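Local coordinates for putative alpha-L-fucosidase (Bacteroides thetaiotaomicron, PDB 4H41), which is a putative alpha-L-fucosidase with a TIM-barrel fold, probably a glycoside hydrolase acting on host glycans, at residues B[68-81]-B[114-128]. Numbering follows the deposited sequence.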
loop_
_atom_site.group_PDB
_atom_site.type_symbol
_atom_site.label_atom_id
_atom_site.label_comp_id
_atom_site.label_asym_id
_atom_site.label_seq_id
_atom_site.Cartn_x
_atom_site.Cartn_y
_atom_site.Cartn_z
ATOM N N ILE B 68 -16.473 -16.107 -15.868
ATOM C CA ILE B 68 -17.302 -15.580 -14.798
ATOM C C ILE B 68 -18.718 -15.451 -15.393
ATOM O O ILE B 68 -18.892 -14.947 -16.503
ATOM C CB ILE B 68 -16.731 -14.286 -14.195
ATOM C CG1 ILE B 68 -15.548 -14.645 -13.228
ATOM C CG2 ILE B 68 -17.821 -13.469 -13.467
ATOM C CD1 ILE B 68 -14.694 -13.531 -12.829
ATOM N N ASP B 69 -19.714 -15.952 -14.671
ATOM C CA ASP B 69 -21.106 -15.892 -15.126
ATOM C C ASP B 69 -22.010 -15.172 -14.128
ATOM O O ASP B 69 -23.225 -15.072 -14.379
ATOM C CB ASP B 69 -21.628 -17.316 -15.401
ATOM C CG ASP B 69 -21.664 -18.303 -14.232
ATOM O OD1 ASP B 69 -21.905 -17.868 -13.084
ATOM O OD2 ASP B 69 -21.509 -19.507 -14.475
ATOM N N THR B 70 -21.473 -14.775 -12.977
ATOM C CA THR B 70 -22.231 -14.170 -11.881
ATOM C C THR B 70 -21.471 -13.005 -11.299
ATOM O O THR B 70 -20.292 -13.136 -11.025
ATOM C CB THR B 70 -22.482 -15.230 -10.796
ATOM O OG1 THR B 70 -23.254 -16.300 -11.337
ATOM C CG2 THR B 70 -23.226 -14.678 -9.597
ATOM N N VAL B 71 -22.135 -11.865 -11.120
ATOM C CA VAL B 71 -21.528 -10.687 -10.479
ATOM C C VAL B 71 -22.420 -10.264 -9.326
ATOM O O VAL B 71 -23.665 -10.271 -9.446
ATOM C CB VAL B 71 -21.243 -9.549 -11.463
ATOM C CG1 VAL B 71 -20.175 -9.958 -12.459
ATOM C CG2 VAL B 71 -22.518 -9.101 -12.191
ATOM N N ILE B 72 -21.802 -9.965 -8.188
ATOM C CA ILE B 72 -22.527 -9.675 -6.965
ATOM C C ILE B 72 -22.138 -8.317 -6.434
ATOM O O ILE B 72 -21.001 -8.166 -5.929
ATOM C CB ILE B 72 -22.250 -10.744 -5.888
ATOM C CG1 ILE B 72 -22.529 -12.191 -6.399
ATOM C CG2 ILE B 72 -23.050 -10.399 -4.626
ATOM C CD1 ILE B 72 -21.298 -13.051 -6.487
HETATM N N MSE B 73 -23.071 -7.351 -6.455
HETATM C CA MSE B 73 -22.774 -6.014 -5.914
HETATM C C MSE B 73 -22.837 -6.147 -4.428
HETATM O O MSE B 73 -23.875 -6.508 -3.904
HETATM C CB MSE B 73 -23.761 -4.981 -6.445
HETATM C CG MSE B 73 -23.250 -3.560 -6.220
HETATM SE SE MSE B 73 -24.613 -2.276 -6.734
HETATM C CE MSE B 73 -25.859 -2.776 -5.468
ATOM N N ILE B 74 -21.723 -5.992 -3.755
ATOM C CA ILE B 74 -21.601 -6.453 -2.363
ATOM C C ILE B 74 -22.543 -5.780 -1.359
ATOM O O ILE B 74 -23.083 -6.485 -0.515
ATOM C CB ILE B 74 -20.110 -6.425 -1.904
ATOM C CG1 ILE B 74 -19.897 -7.318 -0.677
ATOM C CG2 ILE B 74 -19.614 -5.019 -1.681
ATOM C CD1 ILE B 74 -18.415 -7.648 -0.376
ATOM N N ARG B 75 -22.798 -4.471 -1.455
ATOM C CA ARG B 75 -23.754 -3.813 -0.562
ATOM C C ARG B 75 -24.267 -2.553 -1.211
ATOM O O ARG B 75 -23.502 -1.645 -1.590
ATOM C CB ARG B 75 -23.204 -3.560 0.843
ATOM C CG ARG B 75 -21.964 -2.699 0.926
ATOM C CD ARG B 75 -21.317 -2.794 2.292
ATOM N NE ARG B 75 -20.783 -4.125 2.595
ATOM C CZ ARG B 75 -19.576 -4.587 2.269
ATOM N NH1 ARG B 75 -18.720 -3.829 1.586
ATOM N NH2 ARG B 75 -19.219 -5.822 2.603
ATOM N N SER B 76 -25.593 -2.515 -1.415
ATOM C CA SER B 76 -26.249 -1.441 -2.124
ATOM C C SER B 76 -26.088 -0.074 -1.452
ATOM O O SER B 76 -26.244 0.959 -2.105
ATOM C CB SER B 76 -27.722 -1.764 -2.339
ATOM O OG SER B 76 -28.394 -2.056 -1.128
ATOM N N GLY B 77 -25.730 -0.088 -0.189
ATOM C CA GLY B 77 -25.254 1.080 0.506
ATOM C C GLY B 77 -24.488 0.701 1.748
ATOM O O GLY B 77 -24.550 -0.443 2.225
ATOM N N TYR B 78 -23.727 1.637 2.237
ATOM C CA TYR B 78 -22.978 1.472 3.469
ATOM C C TYR B 78 -23.057 2.788 4.231
ATOM O O TYR B 78 -22.504 3.794 3.773
ATOM C CB TYR B 78 -21.549 1.035 3.198
ATOM C CG TYR B 78 -20.743 0.933 4.471
ATOM C CD1 TYR B 78 -21.207 0.192 5.561
ATOM C CD2 TYR B 78 -19.561 1.641 4.623
ATOM C CE1 TYR B 78 -20.497 0.142 6.754
ATOM C CE2 TYR B 78 -18.836 1.591 5.814
ATOM C CZ TYR B 78 -19.313 0.847 6.877
ATOM O OH TYR B 78 -18.671 0.831 8.081
ATOM N N ARG B 79 -23.784 2.786 5.355
ATOM C CA ARG B 79 -24.013 3.998 6.149
ATOM C C ARG B 79 -24.612 5.082 5.214
ATOM O O ARG B 79 -25.655 4.804 4.618
ATOM C CB ARG B 79 -22.746 4.443 6.880
ATOM C CG ARG B 79 -22.251 3.414 7.898
ATOM C CD ARG B 79 -21.043 3.900 8.665
ATOM N NE ARG B 79 -20.428 2.854 9.474
ATOM C CZ ARG B 79 -20.736 2.535 10.732
ATOM N NH1 ARG B 79 -21.696 3.181 11.375
ATOM N NH2 ARG B 79 -20.095 1.549 11.348
ATOM N N LYS B 80 -23.978 6.260 5.006
ATOM C CA LYS B 80 -24.607 7.304 4.161
ATOM C C LYS B 80 -24.261 7.207 2.668
ATOM O O LYS B 80 -24.793 7.975 1.879
ATOM C CB LYS B 80 -24.286 8.687 4.689
ATOM C CG LYS B 80 -24.972 8.914 6.036
ATOM C CD LYS B 80 -24.902 10.368 6.505
ATOM C CE LYS B 80 -25.874 10.607 7.628
ATOM N NZ LYS B 80 -25.881 12.025 8.072
ATOM N N PHE B 81 -23.464 6.237 2.273
ATOM C CA PHE B 81 -23.113 6.046 0.858
ATOM C C PHE B 81 -24.058 5.028 0.227
ATOM O O PHE B 81 -24.444 4.054 0.874
ATOM C CB PHE B 81 -21.656 5.622 0.705
ATOM C CG PHE B 81 -20.702 6.753 0.964
ATOM C CD1 PHE B 81 -20.385 7.654 -0.039
ATOM C CD2 PHE B 81 -20.217 6.990 2.237
ATOM C CE1 PHE B 81 -19.581 8.759 0.221
ATOM C CE2 PHE B 81 -19.342 8.054 2.482
ATOM C CZ PHE B 81 -19.105 8.984 1.497
HETATM N N MSE B 114 -24.522 -12.386 -17.962
HETATM C CA MSE B 114 -24.220 -12.769 -16.595
HETATM C C MSE B 114 -25.445 -12.542 -15.706
HETATM O O MSE B 114 -26.322 -11.753 -16.050
HETATM C CB MSE B 114 -23.021 -11.967 -16.070
HETATM C CG MSE B 114 -21.679 -12.339 -16.760
HETATM SE SE MSE B 114 -20.422 -11.109 -16.168
HETATM C CE MSE B 114 -18.983 -11.506 -17.359
ATOM N N LYS B 115 -25.515 -13.248 -14.578
ATOM C CA LYS B 115 -26.527 -13.038 -13.544
ATOM C C LYS B 115 -26.005 -12.024 -12.545
ATOM O O LYS B 115 -24.862 -12.127 -12.094
ATOM C CB LYS B 115 -26.880 -14.333 -12.815
ATOM C CG LYS B 115 -27.830 -15.200 -13.612
ATOM C CD LYS B 115 -28.401 -16.306 -12.733
ATOM C CE LYS B 115 -29.359 -17.267 -13.395
ATOM N NZ LYS B 115 -29.192 -17.444 -14.873
ATOM N N PHE B 116 -26.810 -11.012 -12.246
ATOM C CA PHE B 116 -26.478 -9.991 -11.278
ATOM C C PHE B 116 -27.189 -10.312 -9.959
ATOM O O PHE B 116 -28.401 -10.551 -9.969
ATOM C CB PHE B 116 -26.889 -8.594 -11.793
ATOM C CG PHE B 116 -26.758 -7.487 -10.777
ATOM C CD1 PHE B 116 -27.837 -7.118 -9.986
ATOM C CD2 PHE B 116 -25.575 -6.786 -10.637
ATOM C CE1 PHE B 116 -27.742 -6.041 -9.110
ATOM C CE2 PHE B 116 -25.466 -5.747 -9.711
ATOM C CZ PHE B 116 -26.565 -5.349 -8.996
ATOM N N TYR B 117 -26.442 -10.291 -8.849
ATOM C CA TYR B 117 -26.972 -10.441 -7.493
ATOM C C TYR B 117 -26.895 -9.076 -6.791
ATOM O O TYR B 117 -25.843 -8.457 -6.772
ATOM C CB TYR B 117 -26.208 -11.469 -6.667
ATOM C CG TYR B 117 -26.580 -12.897 -6.936
ATOM C CD1 TYR B 117 -26.378 -13.467 -8.190
ATOM C CD2 TYR B 117 -27.039 -13.721 -5.912
ATOM C CE1 TYR B 117 -26.673 -14.812 -8.429
ATOM C CE2 TYR B 117 -27.335 -15.064 -6.142
ATOM C CZ TYR B 117 -27.114 -15.610 -7.391
ATOM O OH TYR B 117 -27.378 -16.928 -7.621
ATOM N N PHE B 118 -27.985 -8.678 -6.151
ATOM C CA PHE B 118 -28.116 -7.414 -5.441
ATOM C C PHE B 118 -27.759 -7.580 -3.971
ATOM O O PHE B 118 -28.421 -8.311 -3.265
ATOM C CB PHE B 118 -29.575 -6.917 -5.580
ATOM C CG PHE B 118 -29.789 -5.573 -4.934
ATOM C CD1 PHE B 118 -29.527 -4.406 -5.629
ATOM C CD2 PHE B 118 -30.201 -5.478 -3.609
ATOM C CE1 PHE B 118 -29.727 -3.166 -5.032
ATOM C CE2 PHE B 118 -30.434 -4.228 -3.017
ATOM C CZ PHE B 118 -30.204 -3.088 -3.737
ATOM N N GLY B 119 -26.725 -6.892 -3.520
ATOM C CA GLY B 119 -26.333 -6.914 -2.116
ATOM C C GLY B 119 -27.207 -6.005 -1.275
ATOM O O GLY B 119 -27.421 -4.832 -1.621
ATOM N N LEU B 120 -27.646 -6.494 -0.121
ATOM C CA LEU B 120 -28.497 -5.697 0.748
ATOM C C LEU B 120 -27.736 -4.543 1.380
ATOM O O LEU B 120 -26.505 -4.510 1.430
ATOM C CB LEU B 120 -29.152 -6.591 1.829
ATOM C CG LEU B 120 -30.096 -7.679 1.308
ATOM C CD1 LEU B 120 -30.832 -8.341 2.444
ATOM C CD2 LEU B 120 -31.104 -7.098 0.277
ATOM N N TYR B 121 -28.512 -3.578 1.864
ATOM C CA TYR B 121 -27.989 -2.370 2.464
ATOM C C TYR B 121 -27.352 -2.678 3.831
ATOM O O TYR B 121 -27.901 -3.456 4.612
ATOM C CB TYR B 121 -29.127 -1.339 2.604
ATOM C CG TYR B 121 -28.741 -0.080 3.342
ATOM C CD1 TYR B 121 -27.836 0.822 2.797
ATOM C CD2 TYR B 121 -29.239 0.183 4.609
ATOM C CE1 TYR B 121 -27.452 1.973 3.491
ATOM C CE2 TYR B 121 -28.859 1.317 5.315
ATOM C CZ TYR B 121 -27.949 2.202 4.763
ATOM O OH TYR B 121 -27.578 3.271 5.533
ATOM N N ASP B 122 -26.245 -2.016 4.121
ATOM C CA ASP B 122 -25.517 -2.123 5.386
ATOM C C ASP B 122 -25.570 -0.762 6.081
ATOM O O ASP B 122 -24.888 0.185 5.670
ATOM C CB ASP B 122 -24.077 -2.577 5.111
ATOM C CG ASP B 122 -23.220 -2.815 6.353
ATOM O OD1 ASP B 122 -23.657 -2.436 7.468
ATOM O OD2 ASP B 122 -22.087 -3.289 6.201
ATOM N N SER B 123 -26.375 -0.649 7.141
ATOM C CA SER B 123 -26.553 0.650 7.820
ATOM C C SER B 123 -25.429 1.059 8.748
ATOM O O SER B 123 -25.420 2.216 9.165
ATOM C CB SER B 123 -27.843 0.663 8.646
ATOM O OG SER B 123 -27.696 -0.049 9.869
ATOM N N GLY B 124 -24.581 0.132 9.147
ATOM C CA GLY B 124 -23.527 0.370 10.123
ATOM C C GLY B 124 -23.948 0.048 11.551
ATOM O O GLY B 124 -23.094 -0.114 12.416
ATOM N N ARG B 125 -25.261 -0.098 11.817
ATOM C CA ARG B 125 -25.795 -0.347 13.164
ATOM C C ARG B 125 -25.356 -1.701 13.710
ATOM O O ARG B 125 -25.003 -1.798 14.884
ATOM C CB ARG B 125 -27.329 -0.278 13.171
ATOM C CG ARG B 125 -27.846 1.136 12.979
ATOM C CD ARG B 125 -29.371 1.194 13.070
ATOM N NE ARG B 125 -29.872 2.434 12.467
ATOM C CZ ARG B 125 -30.345 2.583 11.230
ATOM N NH1 ARG B 125 -30.457 1.538 10.425
ATOM N NH2 ARG B 125 -30.747 3.776 10.803
ATOM N N TYR B 126 -25.359 -2.741 12.870
ATOM C CA TYR B 126 -24.864 -4.037 13.296
ATOM C C TYR B 126 -23.360 -3.931 13.647
ATOM O O TYR B 126 -22.936 -4.396 14.709
ATOM C CB TYR B 126 -25.100 -5.103 12.208
ATOM C CG TYR B 126 -24.127 -6.259 12.280
ATOM C CD1 TYR B 126 -24.102 -7.111 13.377
ATOM C CD2 TYR B 126 -23.254 -6.522 11.237
ATOM C CE1 TYR B 126 -23.214 -8.184 13.442
ATOM C CE2 TYR B 126 -22.358 -7.590 11.294
ATOM C CZ TYR B 126 -22.364 -8.440 12.387
ATOM O OH TYR B 126 -21.493 -9.506 12.492
ATOM N N TRP B 127 -22.566 -3.304 12.784
ATOM C CA TRP B 127 -21.119 -3.168 13.076
ATOM C C TRP B 127 -20.874 -2.400 14.393
ATOM O O TRP B 127 -19.955 -2.732 15.126
ATOM C CB TRP B 127 -20.391 -2.475 11.931
ATOM C CG TRP B 127 -20.364 -3.298 10.679
ATOM C CD1 TRP B 127 -20.913 -2.973 9.476
ATOM C CD2 TRP B 127 -19.815 -4.613 10.531
ATOM N NE1 TRP B 127 -20.718 -3.986 8.575
ATOM C CE2 TRP B 127 -20.070 -5.023 9.202
ATOM C CE3 TRP B 127 -19.103 -5.486 11.386
ATOM C CZ2 TRP B 127 -19.666 -6.272 8.712
ATOM C CZ3 TRP B 127 -18.677 -6.720 10.880
ATOM C CH2 TRP B 127 -18.899 -7.068 9.542
ATOM N N ASP B 128 -21.710 -1.421 14.700
ATOM C CA ASP B 128 -21.565 -0.630 15.919
ATOM C C ASP B 128 -22.104 -1.310 17.188
ATOM O O ASP B 128 -21.777 -0.850 18.276
ATOM C CB ASP B 128 -22.267 0.724 15.744
ATOM C CG ASP B 128 -21.604 1.605 14.703
ATOM O OD1 ASP B 128 -20.471 1.285 14.291
ATOM O OD2 ASP B 128 -22.259 2.556 14.223
HETATM O O HOH W 1 -21.923 -5.697 4.689
#
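Gly119 O accepts twice from Ser76, OG and N each at 3.0 Å, the hydroxyl in the carbonyl plane and the N about 50° above it. Farther along, Trp127 NE1 donates to the syn lone pair of Asp122 OD2 at 2.8 Å, the oxygen lying in the indole plane; a water links OD2 to Arg75 NE, and His44 also bonds it. The direct Arg75–Asp122 salt bridge is long, and Ile42 O holds Arg75 NH1. With CG anti to the backbone N (chi1 -176°), the carboxylate runs alongside the Tyr78 ring, and OD1 closes an Asx turn onto Gly124 N.

Arg79 meets Asp128 end-on, NH1 to OD2 and NH2 to OD1, each 3.0 Å, while NE binds Tyr78 OH and Gly124 CA lies over one guanidinium face. An alanine here is likely to leave Asp128 without its charged mate, and Tyr78 OH without the NE donor. Tyr121 OH donates to Arg79 O at 2.6 Å, tying the type II' turn 78-81 to segment 114-128.

Earlier in both segments, parallel strands 70-73 and 115-119 exemplify the beta-alpha-beta crossover of a (beta/alpha)8 barrel: joined through helix 101-111, which Met73 and Phe116 touch, they lie between strands 34-39 and 157-162.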